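Local coordinates for nucleoporin nup120 (Schizosaccharomyces pombe, PDB 4GQ2), which serves as a structural component of the nuclear pore complex, whose nucleoporins can also act as docking or interaction partners for transiently associated nuclear transport factors, at residues N3-A8 and I543-L548; F350-S355 and F362-A367; S370-V375 and G517-S522; L777-C782 and H792-S797. One frame throughout, in Å; residues are numbered along the deposited sequence.

Contact 1 of 4, residues N3-A8 and I543-L548; sequences NELKHA and IRDPYL
Lys6 and Arg544 face each other as an antiparallel hydrogen-bonded pair, Lys6 N reaching Arg544 O at 2.9 Å and Arg544 N reaching Lys6 O at 2.7 Å. The Lys6 side chain then runs back over the segment 543-548. Its CB sits over the centre of one face of the Arg544 guanidinium, 4.1 Å from Arg544 CZ. A bend at chi2 (148°) turns the chain from the guanidinium onto the proline beyond, where Lys6 CD lies 3.7 Å from Pro546 CB and Lys6 CE follows at 3.8 Å from the same atom, the two side chains crossing at about a right angle. A second bend, at chi4, carries the ammonium off the proline to a salt bridge whose hydrogen bond is weak, Lys6 NZ to Glu4 OE2 at 3.3 Å, and NZ is also bridged to Glu554. Replacement by an alanine would probably uncover Pro546 and leave Glu4 and Glu554, whose carboxylates lie close together, without the positive charge between them. Arg544 turns its own charge to Glu550. On the face that Ile543 and His7 share, Ile543 CG2 is met by Leu5 CD2 at 4.0 Å. Strand 3-11, from the very start of the chain, is thus paired with strand 539-544, more than 500 residues later, consistent with the Velcro-like ring closure of beta-propellers.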
loop_
_atom_site.group_PDB
_atom_site.type_symbol
_atom_site.label_atom_id
_atom_site.label_comp_id
_atom_site.label_asym_id
_atom_site.label_seq_id
_atom_site.Cartn_x
_atom_site.Cartn_y
_atom_site.Cartn_z
ATOM N N ASN A 3 31.198 10.580 3.278
ATOM C CA ASN A 3 29.983 10.048 2.645
ATOM C C ASN A 3 29.028 9.357 3.622
ATOM O O ASN A 3 29.458 8.768 4.619
ATOM C CB ASN A 3 30.343 9.090 1.503
ATOM C CG ASN A 3 30.544 9.803 0.174
ATOM O OD1 ASN A 3 30.509 11.037 0.094
ATOM N ND2 ASN A 3 30.754 9.023 -0.883
ATOM N N GLU A 4 27.733 9.444 3.332
ATOM C CA GLU A 4 26.722 8.807 4.165
ATOM C C GLU A 4 26.309 7.451 3.598
ATOM O O GLU A 4 26.195 7.284 2.385
ATOM C CB GLU A 4 25.504 9.713 4.328
ATOM C CG GLU A 4 24.626 9.351 5.518
ATOM C CD GLU A 4 23.348 10.170 5.585
ATOM O OE1 GLU A 4 23.392 11.382 5.286
ATOM O OE2 GLU A 4 22.299 9.599 5.946
ATOM N N LEU A 5 26.109 6.486 4.490
ATOM C CA LEU A 5 25.569 5.181 4.129
ATOM C C LEU A 5 24.115 5.072 4.581
ATOM O O LEU A 5 23.774 5.462 5.693
ATOM C CB LEU A 5 26.380 4.058 4.774
ATOM C CG LEU A 5 27.880 3.971 4.502
ATOM C CD1 LEU A 5 28.470 2.889 5.394
ATOM C CD2 LEU A 5 28.187 3.705 3.033
ATOM N N LYS A 6 23.267 4.546 3.707
ATOM C CA LYS A 6 21.883 4.268 4.059
ATOM C C LYS A 6 21.608 2.791 3.907
ATOM O O LYS A 6 22.386 2.064 3.283
ATOM C CB LYS A 6 20.925 5.086 3.194
ATOM C CG LYS A 6 20.637 6.454 3.773
ATOM C CD LYS A 6 20.399 7.472 2.678
ATOM C CE LYS A 6 20.509 8.891 3.211
ATOM N NZ LYS A 6 19.507 9.163 4.277
ATOM N N HIS A 7 20.506 2.341 4.483
ATOM C CA HIS A 7 20.128 0.950 4.327
ATOM C C HIS A 7 18.702 0.768 3.907
ATOM O O HIS A 7 17.864 1.651 4.095
ATOM C CB HIS A 7 20.497 0.135 5.572
ATOM C CG HIS A 7 19.751 0.526 6.830
ATOM N ND1 HIS A 7 19.145 1.717 6.983
ATOM C CD2 HIS A 7 19.568 -0.164 8.027
ATOM C CE1 HIS A 7 18.577 1.777 8.203
ATOM N NE2 HIS A 7 18.838 0.626 8.840
ATOM N N ALA A 8 18.439 -0.371 3.281
ATOM C CA ALA A 8 17.087 -0.800 2.977
ATOM C C ALA A 8 16.728 -1.894 3.970
ATOM O O ALA A 8 17.427 -2.895 4.065
ATOM C CB ALA A 8 17.010 -1.323 1.554
ATOM N N ILE A 543 23.361 -2.357 2.719
ATOM C CA ILE A 543 23.926 -1.020 2.584
ATOM C C ILE A 543 23.627 -0.485 1.186
ATOM O O ILE A 543 23.532 -1.256 0.224
ATOM C CB ILE A 543 25.448 -1.028 2.878
ATOM C CG1 ILE A 543 25.704 -1.542 4.299
ATOM C CG2 ILE A 543 26.050 0.364 2.727
ATOM C CD1 ILE A 543 27.148 -1.887 4.593
ATOM N N ARG A 544 23.449 0.831 1.095
ATOM C CA ARG A 544 23.289 1.524 -0.184
ATOM C C ARG A 544 23.741 2.973 -0.070
ATOM O O ARG A 544 23.765 3.544 1.027
ATOM C CB ARG A 544 21.838 1.443 -0.690
ATOM C CG ARG A 544 20.776 1.991 0.257
ATOM C CD ARG A 544 19.404 1.977 -0.408
ATOM N NE ARG A 544 18.466 2.918 0.210
ATOM C CZ ARG A 544 18.467 4.236 0.006
ATOM N NH1 ARG A 544 19.366 4.796 -0.798
ATOM N NH2 ARG A 544 17.568 5.001 0.617
ATOM N N ASP A 545 24.122 3.549 -1.208
ATOM C CA ASP A 545 24.469 4.965 -1.302
ATOM C C ASP A 545 23.193 5.784 -1.427
ATOM O O ASP A 545 22.215 5.317 -2.018
ATOM C CB ASP A 545 25.362 5.230 -2.524
ATOM C CG ASP A 545 26.795 4.748 -2.331
ATOM O OD1 ASP A 545 27.198 4.436 -1.188
ATOM O OD2 ASP A 545 27.531 4.690 -3.338
ATOM N N PRO A 546 23.196 7.010 -0.879
ATOM C CA PRO A 546 22.033 7.871 -1.054
ATOM C C PRO A 546 21.950 8.358 -2.492
ATOM O O PRO A 546 22.989 8.548 -3.134
ATOM C CB PRO A 546 22.317 9.065 -0.120
ATOM C CG PRO A 546 23.536 8.707 0.670
ATOM C CD PRO A 546 24.275 7.684 -0.137
ATOM N N TYR A 547 20.732 8.539 -2.999
ATOM C CA TYR A 547 20.550 9.206 -4.281
ATOM C C TYR A 547 20.542 10.695 -3.986
ATOM O O TYR A 547 20.317 11.097 -2.836
ATOM C CB TYR A 547 19.260 8.759 -4.973
ATOM C CG TYR A 547 19.153 7.256 -5.155
ATOM C CD1 TYR A 547 18.770 6.432 -4.094
ATOM C CD2 TYR A 547 19.435 6.654 -6.383
ATOM C CE1 TYR A 547 18.676 5.058 -4.244
ATOM C CE2 TYR A 547 19.341 5.273 -6.543
ATOM C CZ TYR A 547 18.958 4.481 -5.467
ATOM O OH TYR A 547 18.863 3.108 -5.596
ATOM N N LEU A 548 20.816 11.506 -5.009
ATOM C CA LEU A 548 20.818 12.967 -4.879
ATOM C C LEU A 548 19.604 13.508 -4.141
ATOM O O LEU A 548 19.724 14.394 -3.286
ATOM C CB LEU A 548 20.890 13.632 -6.254
ATOM C CG LEU A 548 22.251 14.046 -6.801
ATOM C CD1 LEU A 548 22.056 14.758 -8.130
ATOM C CD2 LEU A 548 22.994 14.936 -5.814
#

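Contact 2 of 4, residues F350-S355 and F362-A367; sequences FQLISS and FLLIIA
Leu364 pushes its CD1 methyl into a hollow made by three consecutive residues of the partner strand: the edge of the Phe350 ring, met at CD2 3.7 Å away, the backbone oxygen of Gln351, and Leu352 CB at 4.2 Å. With CG anti to the backbone N (chi1 -172°), the leucine leans across the strand boundary rather than standing upright. Further along the same face, Ser354 CB nudges the Phe362 ring, 3.6 Å from CD1, while Leu352 CD1 fits beside Phe362 CB. These are the two arms of a beta hairpin in the propeller domain, strands 346-354 and 361-370, and Gln351 with Ile365 and Ile353 with Leu363 form its hydrogen-bonded pairs; Leu363 N to Ile353 O measures 2.6 Å. On the face of Leu363 and Ile365, Ile353 CD1 reaches diagonally past its own partner to Ile365 CD1, 3.6 Å away, and Ile353 CB abuts Leu363 CB at 4.2 Å. Strand 520-525 packs on this side through Ile523 and Phe525, and Gln351 OE1 accepts from Phe525 N and His292. Against the face of Phe350, Leu352 and Leu364 packs strand 297-302, whose Phe297 meets Phe362 edge-to-face; Phe310 of strand 309-317 does the same to Phe350.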
loop_
_atom_site.group_PDB
_atom_site.type_symbol
_atom_site.label_atom_id
_atom_site.label_comp_id
_atom_site.label_asym_id
_atom_site.label_seq_id
_atom_site.Cartn_x
_atom_site.Cartn_y
_atom_site.Cartn_z
ATOM N N PHE A 350 32.266 -7.368 11.686
ATOM C CA PHE A 350 32.923 -6.676 10.577
ATOM C C PHE A 350 33.242 -7.640 9.435
ATOM O O PHE A 350 33.320 -8.851 9.641
ATOM C CB PHE A 350 34.169 -5.892 11.052
ATOM C CG PHE A 350 35.276 -6.755 11.602
ATOM C CD1 PHE A 350 35.200 -7.279 12.884
ATOM C CD2 PHE A 350 36.410 -7.020 10.841
ATOM C CE1 PHE A 350 36.221 -8.070 13.391
ATOM C CE2 PHE A 350 37.436 -7.809 11.341
ATOM C CZ PHE A 350 37.341 -8.334 12.621
ATOM N N GLN A 351 33.384 -7.103 8.228
ATOM C CA GLN A 351 33.746 -7.911 7.060
ATOM C C GLN A 351 34.937 -7.298 6.327
ATOM O O GLN A 351 35.229 -6.116 6.501
ATOM C CB GLN A 351 32.569 -8.047 6.085
ATOM C CG GLN A 351 31.351 -8.757 6.632
ATOM C CD GLN A 351 31.492 -10.258 6.628
ATOM O OE1 GLN A 351 31.114 -10.921 5.664
ATOM N NE2 GLN A 351 32.032 -10.809 7.711
ATOM N N LEU A 352 35.593 -8.102 5.494
ATOM C CA LEU A 352 36.731 -7.649 4.701
ATOM C C LEU A 352 36.585 -8.076 3.242
ATOM O O LEU A 352 36.252 -9.229 2.954
ATOM C CB LEU A 352 38.039 -8.185 5.295
ATOM C CG LEU A 352 39.360 -7.947 4.564
ATOM C CD1 LEU A 352 39.769 -6.481 4.613
ATOM C CD2 LEU A 352 40.450 -8.833 5.155
ATOM N N ILE A 353 36.830 -7.137 2.328
ATOM C CA ILE A 353 36.690 -7.389 0.894
ATOM C C ILE A 353 37.870 -6.804 0.107
ATOM O O ILE A 353 38.119 -5.598 0.152
ATOM C CB ILE A 353 35.356 -6.816 0.338
ATOM C CG1 ILE A 353 34.142 -7.404 1.070
ATOM C CG2 ILE A 353 35.222 -7.074 -1.161
ATOM C CD1 ILE A 353 33.625 -6.554 2.210
ATOM N N SER A 354 38.596 -7.668 -0.603
ATOM C CA SER A 354 39.629 -7.229 -1.549
ATOM C C SER A 354 39.061 -7.201 -2.968
ATOM O O SER A 354 38.173 -7.989 -3.304
ATOM C CB SER A 354 40.875 -8.118 -1.473
ATOM O OG SER A 354 40.570 -9.475 -1.736
ATOM N N SER A 355 39.582 -6.303 -3.797
ATOM C CA SER A 355 38.924 -5.959 -5.063
ATOM C C SER A 355 39.354 -6.759 -6.306
ATOM O O SER A 355 38.983 -6.400 -7.430
ATOM C CB SER A 355 39.041 -4.451 -5.326
ATOM O OG SER A 355 40.381 -4.015 -5.193
ATOM N N PHE A 362 41.497 -2.698 -0.508
ATOM C CA PHE A 362 40.666 -3.446 0.439
ATOM C C PHE A 362 39.483 -2.624 0.934
ATOM O O PHE A 362 39.525 -1.389 0.937
ATOM C CB PHE A 362 41.486 -3.895 1.651
ATOM C CG PHE A 362 42.661 -4.758 1.309
ATOM C CD1 PHE A 362 42.493 -6.110 1.037
ATOM C CD2 PHE A 362 43.939 -4.218 1.267
ATOM C CE1 PHE A 362 43.579 -6.908 0.721
ATOM C CE2 PHE A 362 45.029 -5.009 0.952
ATOM C CZ PHE A 362 44.849 -6.355 0.679
ATOM N N LEU A 363 38.443 -3.329 1.374
ATOM C CA LEU A 363 37.248 -2.708 1.932
ATOM C C LEU A 363 36.850 -3.382 3.240
ATOM O O LEU A 363 36.620 -4.595 3.282
ATOM C CB LEU A 363 36.100 -2.769 0.917
ATOM C CG LEU A 363 34.702 -2.292 1.317
ATOM C CD1 LEU A 363 34.716 -0.876 1.877
ATOM C CD2 LEU A 363 33.770 -2.396 0.121
ATOM N N LEU A 364 36.775 -2.588 4.304
ATOM C CA LEU A 364 36.395 -3.095 5.619
ATOM C C LEU A 364 35.086 -2.474 6.104
ATOM O O LEU A 364 35.015 -1.269 6.366
ATOM C CB LEU A 364 37.512 -2.860 6.646
ATOM C CG LEU A 364 37.324 -3.523 8.020
ATOM C CD1 LEU A 364 37.691 -4.999 7.972
ATOM C CD2 LEU A 364 38.138 -2.814 9.095
ATOM N N ILE A 365 34.057 -3.309 6.210
ATOM C CA ILE A 365 32.750 -2.885 6.721
ATOM C C ILE A 365 32.658 -3.267 8.197
ATOM O O ILE A 365 32.950 -4.403 8.572
ATOM C CB ILE A 365 31.581 -3.515 5.923
ATOM C CG1 ILE A 365 31.756 -3.259 4.422
ATOM C CG2 ILE A 365 30.241 -2.955 6.390
ATOM C CD1 ILE A 365 31.112 -4.304 3.536
ATOM N N ILE A 366 32.258 -2.309 9.022
ATOM C CA ILE A 366 32.218 -2.487 10.468
ATOM C C ILE A 366 30.847 -2.102 11.008
ATOM O O ILE A 366 30.311 -1.058 10.641
ATOM C CB ILE A 366 33.269 -1.596 11.169
ATOM C CG1 ILE A 366 34.606 -1.613 10.413
ATOM C CG2 ILE A 366 33.445 -2.019 12.618
ATOM C CD1 ILE A 366 35.583 -0.542 10.857
ATOM N N ALA A 367 30.302 -2.940 11.894
ATOM C CA ALA A 367 29.033 -2.666 12.581
ATOM C C ALA A 367 29.244 -2.393 14.069
ATOM O O ALA A 367 29.871 -3.190 14.778
ATOM C CB ALA A 367 28.056 -3.823 12.396
#

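Contact 3 of 4, residues S370-V375 and G517-S522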
loop_
_atom_site.group_PDB
_atom_site.type_symbol
_atom_site.label_atom_id
_atom_site.label_comp_id
_atom_site.label_asym_id
_atom_site.label_seq_id
_atom_site.Cartn_x
_atom_site.Cartn_y
_atom_site.Cartn_z
ATOM N N SER A 370 25.175 -0.253 20.340
ATOM C CA SER A 370 24.974 0.386 21.631
ATOM C C SER A 370 23.536 0.160 22.057
ATOM O O SER A 370 22.643 0.943 21.711
ATOM C CB SER A 370 25.284 1.883 21.562
ATOM O OG SER A 370 25.279 2.453 22.860
ATOM N N ASN A 371 23.320 -0.912 22.816
ATOM C CA ASN A 371 21.977 -1.389 23.126
ATOM C C ASN A 371 21.267 -1.531 21.773
ATOM O O ASN A 371 21.756 -2.237 20.897
ATOM C CB ASN A 371 21.247 -0.415 24.064
ATOM C CG ASN A 371 21.877 -0.349 25.443
ATOM O OD1 ASN A 371 22.181 -1.377 26.044
ATOM N ND2 ASN A 371 22.064 0.867 25.956
ATOM N N LEU A 372 20.111 -0.892 21.619
ATOM C CA LEU A 372 19.337 -0.957 20.382
ATOM C C LEU A 372 19.742 0.023 19.278
ATOM O O LEU A 372 19.054 0.138 18.261
ATOM C CB LEU A 372 17.853 -0.783 20.720
ATOM C CG LEU A 372 17.224 -1.786 21.685
ATOM C CD1 LEU A 372 15.795 -1.369 21.990
ATOM C CD2 LEU A 372 17.258 -3.196 21.107
ATOM N N ASN A 373 20.848 0.731 19.487
ATOM C CA ASN A 373 21.378 1.669 18.501
ATOM C C ASN A 373 22.483 1.024 17.683
ATOM O O ASN A 373 23.167 0.124 18.170
ATOM C CB ASN A 373 21.915 2.928 19.192
ATOM C CG ASN A 373 20.813 3.841 19.691
ATOM O OD1 ASN A 373 20.760 4.167 20.875
ATOM N ND2 ASN A 373 19.926 4.262 18.792
ATOM N N THR A 374 22.676 1.508 16.456
ATOM C CA THR A 374 23.592 0.873 15.512
ATOM C C THR A 374 24.258 1.877 14.562
ATOM O O THR A 374 23.599 2.775 14.035
ATOM C CB THR A 374 22.837 -0.184 14.670
ATOM O OG1 THR A 374 22.134 -1.084 15.537
ATOM C CG2 THR A 374 23.795 -0.977 13.797
ATOM N N VAL A 375 25.563 1.713 14.344
ATOM C CA VAL A 375 26.276 2.461 13.302
ATOM C C VAL A 375 27.062 1.520 12.397
ATOM O O VAL A 375 27.737 0.606 12.865
ATOM C CB VAL A 375 27.226 3.545 13.871
ATOM C CG1 VAL A 375 27.962 4.262 12.741
ATOM C CG2 VAL A 375 26.455 4.564 14.701
ATOM N N GLY A 517 13.519 -5.531 18.061
ATOM C CA GLY A 517 13.988 -6.237 16.872
ATOM C C GLY A 517 15.057 -5.505 16.067
ATOM O O GLY A 517 15.600 -6.056 15.099
ATOM N N ASP A 518 15.362 -4.271 16.463
ATOM C CA ASP A 518 16.368 -3.451 15.769
ATOM C C ASP A 518 17.805 -3.687 16.235
ATOM O O ASP A 518 18.744 -3.133 15.655
ATOM C CB ASP A 518 16.013 -1.966 15.858
ATOM C CG ASP A 518 14.712 -1.641 15.145
ATOM O OD1 ASP A 518 14.447 -2.244 14.083
ATOM O OD2 ASP A 518 13.951 -0.792 15.648
ATOM N N GLU A 519 17.976 -4.515 17.265
ATOM C CA GLU A 519 19.308 -4.871 17.737
ATOM C C GLU A 519 20.125 -5.536 16.626
ATOM O O GLU A 519 19.676 -6.501 16.011
ATOM C CB GLU A 519 19.206 -5.797 18.951
ATOM C CG GLU A 519 20.545 -6.170 19.575
ATOM C CD GLU A 519 20.402 -6.816 20.944
ATOM O OE1 GLU A 519 19.260 -7.118 21.358
ATOM O OE2 GLU A 519 21.435 -7.029 21.609
ATOM N N ILE A 520 21.316 -5.007 16.370
ATOM C CA ILE A 520 22.235 -5.582 15.389
ATOM C C ILE A 520 22.786 -6.898 15.939
ATOM O O ILE A 520 22.890 -7.063 17.153
ATOM C CB ILE A 520 23.360 -4.574 15.022
ATOM C CG1 ILE A 520 24.276 -5.111 13.919
ATOM C CG2 ILE A 520 24.186 -4.183 16.247
ATOM C CD1 ILE A 520 23.652 -5.157 12.549
ATOM N N LEU A 521 23.108 -7.843 15.053
ATOM C CA LEU A 521 23.608 -9.151 15.484
ATOM C C LEU A 521 24.808 -9.598 14.671
ATOM O O LEU A 521 25.778 -10.113 15.225
ATOM C CB LEU A 521 22.516 -10.227 15.423
ATOM C CG LEU A 521 21.227 -10.010 16.219
ATOM C CD1 LEU A 521 20.214 -11.100 15.886
ATOM C CD2 LEU A 521 21.487 -9.964 17.717
ATOM N N SER A 522 24.732 -9.415 13.357
ATOM C CA SER A 522 25.828 -9.771 12.478
ATOM C C SER A 522 25.705 -9.037 11.160
ATOM O O SER A 522 24.675 -8.416 10.889
ATOM C CB SER A 522 25.839 -11.273 12.219
ATOM O OG SER A 522 24.829 -11.623 11.290
HETATM O O HOH W 1 21.893 -2.527 17.942
#
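Thr374 and Ile520 meet at about a right angle, the two branches of the threonine straddling the branched carbon of the isoleucine: Thr374 OG1 lies 3.7 Å from Ile520 CB and Thr374 CG2 3.8 Å from the same atom. The threonine's chi1 of -52° makes this possible, setting the methyl anti to the backbone N and the hydroxyl beside that N, where it also faces a bridging water. Leu372 and Glu519 repeat the perpendicular crossing nearer the turn, with Leu372 CD2 resting on Glu519 CB at 3.9 Å, while the glutamate chain extends onward to a salt bridge with Lys369. Asp518, whose backbone flanks Leu372, directs its carboxylate to His515 and Lys539. Within the segment 370-375 a type II' turn runs from Ser370 to Asn373, closed by two backbone hydrogen bonds between those residues, and it links strands 361-370 and 373-382 of the propeller domain. On the other side, the chain leaves helix 492-515 and enters strand 520-525, where Ile520 also packs on Tyr536 and Ile534. No direct hydrogen bond joins the segments. Water 1 does so instead, donating to Asn371 O at 3.0 Å, accepting from Ile520 N at 3.0 Å, and bonded to Thr374 OG1 at 2.8 Å. One turn carbonyl, the threonine hydroxyl just after the turn and the Ile520 N-H are therefore matched through a solvent molecule, while the charged side chains find their partners outside the contact and what remains is van der Waals packing, methyl, hydroxyl and aliphatic carbon alike.

Contact 4 of 4, residues L777-C782 and H792-S797; sequences LNYSEC and HATVIS
The Tyr779 ring and Thr794 cross obliquely, ring atom CD1 lying 3.6 Å from Thr794 OG1. The Tyr779 side chain also touches Leu674, Pro670 and Pro790, and its hydroxyl is bonded to Ser93. The Asn778 side chain lies against helix 790-803, touching Ser798 and Ala801, with ND2 bonded back to Phe774 O; Glu781, its CB pointing away from the helix, reaches Ser666. Thr794 itself carries the contact. With chi1 at -56°, OG1 stands beside the backbone N, where it accepts from Ser780 N at 3.1 Å (N-H...O angle 153°) and donates to Pro790 O one helical turn back. Its methyl, CG2, rests on Asn778 O at 3.6 Å. A valine at Thr794 would keep most of the bulk but is likely to leave the buried Ser780 N-H without its acceptor and Pro790 O without the hydroxyl. Alongside, Ala793 CB abuts Ser780 O at 3.6 Å. Two serines pack against each other, Ser780 CB 3.2 Å from Ser797 OG, each bonding within its own segment: Ser780 OG donates to Asn778 O at 2.9 Å from above the carbonyl plane, and Ser797 OG to Ala793 O at 2.6 Å. Tyr779 and Glu781 pair through their backbones with 664-666, so the intervening Ser780 N-H points to the helix. A single direct hydrogen bond thus crosses between the segments, through the Thr794 hydroxyl, and small side chains let the backbones come close.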
loop_
_atom_site.group_PDB
_atom_site.type_symbol
_atom_site.label_atom_id
_atom_site.label_comp_id
_atom_site.label_asym_id
_atom_site.label_seq_id
_atom_site.Cartn_x
_atom_site.Cartn_y
_atom_site.Cartn_z
ATOM N N LEU A 777 8.168 -5.553 -12.975
ATOM C CA LEU A 777 8.133 -5.186 -14.401
ATOM C C LEU A 777 9.383 -4.436 -14.859
ATOM O O LEU A 777 9.696 -4.409 -16.050
ATOM C CB LEU A 777 6.900 -4.340 -14.732
ATOM C CG LEU A 777 5.527 -5.003 -14.623
ATOM C CD1 LEU A 777 4.422 -3.956 -14.661
ATOM C CD2 LEU A 777 5.349 -6.037 -15.725
ATOM N N ASN A 778 10.084 -3.814 -13.916
ATOM C CA ASN A 778 11.269 -3.033 -14.235
ATOM C C ASN A 778 12.549 -3.759 -13.849
ATOM O O ASN A 778 13.618 -3.147 -13.774
ATOM C CB ASN A 778 11.198 -1.675 -13.544
ATOM C CG ASN A 778 10.172 -0.764 -14.171
ATOM O OD1 ASN A 778 10.430 -0.141 -15.194
ATOM N ND2 ASN A 778 8.992 -0.685 -13.561
ATOM N N TYR A 779 12.427 -5.062 -13.597
ATOM C CA TYR A 779 13.547 -5.881 -13.151
ATOM C C TYR A 779 14.727 -5.743 -14.105
ATOM O O TYR A 779 14.572 -5.844 -15.323
ATOM C CB TYR A 779 13.133 -7.349 -13.006
ATOM C CG TYR A 779 14.269 -8.248 -12.572
ATOM C CD1 TYR A 779 14.950 -8.010 -11.381
ATOM C CD2 TYR A 779 14.670 -9.333 -13.354
ATOM C CE1 TYR A 779 15.990 -8.824 -10.977
ATOM C CE2 TYR A 779 15.714 -10.155 -12.957
ATOM C CZ TYR A 779 16.369 -9.893 -11.768
ATOM O OH TYR A 779 17.407 -10.689 -11.349
ATOM N N SER A 780 15.903 -5.491 -13.547
ATOM C CA SER A 780 17.054 -5.144 -14.363
ATOM C C SER A 780 18.375 -5.637 -13.801
ATOM O O SER A 780 18.527 -5.844 -12.591
ATOM C CB SER A 780 17.114 -3.627 -14.573
ATOM O OG SER A 780 16.019 -3.187 -15.362
ATOM N N GLU A 781 19.334 -5.819 -14.701
ATOM C CA GLU A 781 20.670 -6.243 -14.321
ATOM C C GLU A 781 21.713 -5.386 -14.997
ATOM O O GLU A 781 21.444 -4.777 -16.035
ATOM C CB GLU A 781 20.880 -7.707 -14.682
ATOM C CG GLU A 781 20.295 -8.666 -13.669
ATOM C CD GLU A 781 20.473 -10.107 -14.081
ATOM O OE1 GLU A 781 21.245 -10.820 -13.405
ATOM O OE2 GLU A 781 19.850 -10.517 -15.087
ATOM N N CYS A 782 22.893 -5.322 -14.382
ATOM C CA CYS A 782 24.064 -4.702 -14.993
ATOM C C CYS A 782 24.834 -5.807 -15.698
ATOM O O CYS A 782 25.463 -6.641 -15.044
ATOM C CB CYS A 782 24.933 -4.027 -13.931
ATOM S SG CYS A 782 26.339 -3.098 -14.594
ATOM N N HIS A 792 20.210 -2.456 -7.031
ATOM C CA HIS A 792 20.511 -1.099 -7.485
ATOM C C HIS A 792 20.077 -0.841 -8.913
ATOM O O HIS A 792 19.629 0.265 -9.245
ATOM C CB HIS A 792 22.001 -0.796 -7.319
ATOM C CG HIS A 792 22.380 0.607 -7.731
ATOM N ND1 HIS A 792 22.259 1.661 -6.901
ATOM C CD2 HIS A 792 22.847 1.112 -8.942
ATOM C CE1 HIS A 792 22.644 2.784 -7.540
ATOM N NE2 HIS A 792 23.001 2.448 -8.790
ATOM N N ALA A 793 20.194 -1.851 -9.773
ATOM C CA ALA A 793 19.835 -1.681 -11.183
ATOM C C ALA A 793 18.332 -1.536 -11.362
ATOM O O ALA A 793 17.880 -0.733 -12.172
ATOM C CB ALA A 793 20.377 -2.828 -12.034
ATOM N N THR A 794 17.559 -2.317 -10.611
ATOM C CA THR A 794 16.098 -2.258 -10.710
ATOM C C THR A 794 15.566 -0.905 -10.219
ATOM O O THR A 794 14.770 -0.253 -10.905
ATOM C CB THR A 794 15.440 -3.452 -10.002
ATOM O OG1 THR A 794 15.974 -4.660 -10.557
ATOM C CG2 THR A 794 13.920 -3.452 -10.185
ATOM N N VAL A 795 16.047 -0.466 -9.059
ATOM C CA VAL A 795 15.697 0.851 -8.548
ATOM C C VAL A 795 15.965 1.899 -9.624
ATOM O O VAL A 795 15.034 2.566 -10.096
ATOM C CB VAL A 795 16.466 1.186 -7.255
ATOM C CG1 VAL A 795 16.085 2.572 -6.760
ATOM C CG2 VAL A 795 16.185 0.141 -6.182
ATOM N N ILE A 796 17.232 2.012 -10.028
ATOM C CA ILE A 796 17.664 3.010 -11.011
ATOM C C ILE A 796 16.832 2.943 -12.289
ATOM O O ILE A 796 16.383 3.973 -12.795
ATOM C CB ILE A 796 19.187 2.900 -11.298
ATOM C CG1 ILE A 796 19.994 3.585 -10.191
ATOM C CG2 ILE A 796 19.557 3.497 -12.650
ATOM C CD1 ILE A 796 19.862 5.096 -10.149
ATOM N N SER A 797 16.602 1.732 -12.793
ATOM C CA SER A 797 15.780 1.550 -13.993
ATOM C C SER A 797 14.352 2.043 -13.782
ATOM O O SER A 797 13.805 2.746 -14.639
ATOM C CB SER A 797 15.770 0.085 -14.433
ATOM O OG SER A 797 17.092 -0.389 -14.612
#

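Overall arrangement
Contacts 1, 2 and 3 all belong to one mixed sheet of the propeller domain, whereas contact 4 lies in the helical part. Contact 2, at the sheet's 346-354 edge, is buried and largely apolar; contact 1, in mid-sheet, is only partly buried and adds charged pairs on one face. The two touch through Ile543 and Ile365. Contact 3, also partly buried, has no direct bond and relies on water; Ala367 of contact 2 packs on its Ile520. Contact 4 is buried yet polar. Its centre is about 17 Å from that of contact 1, and Tyr547 meets Val795 and Ile796 there, bringing the chain just after strand 539-544 against helix 790-803.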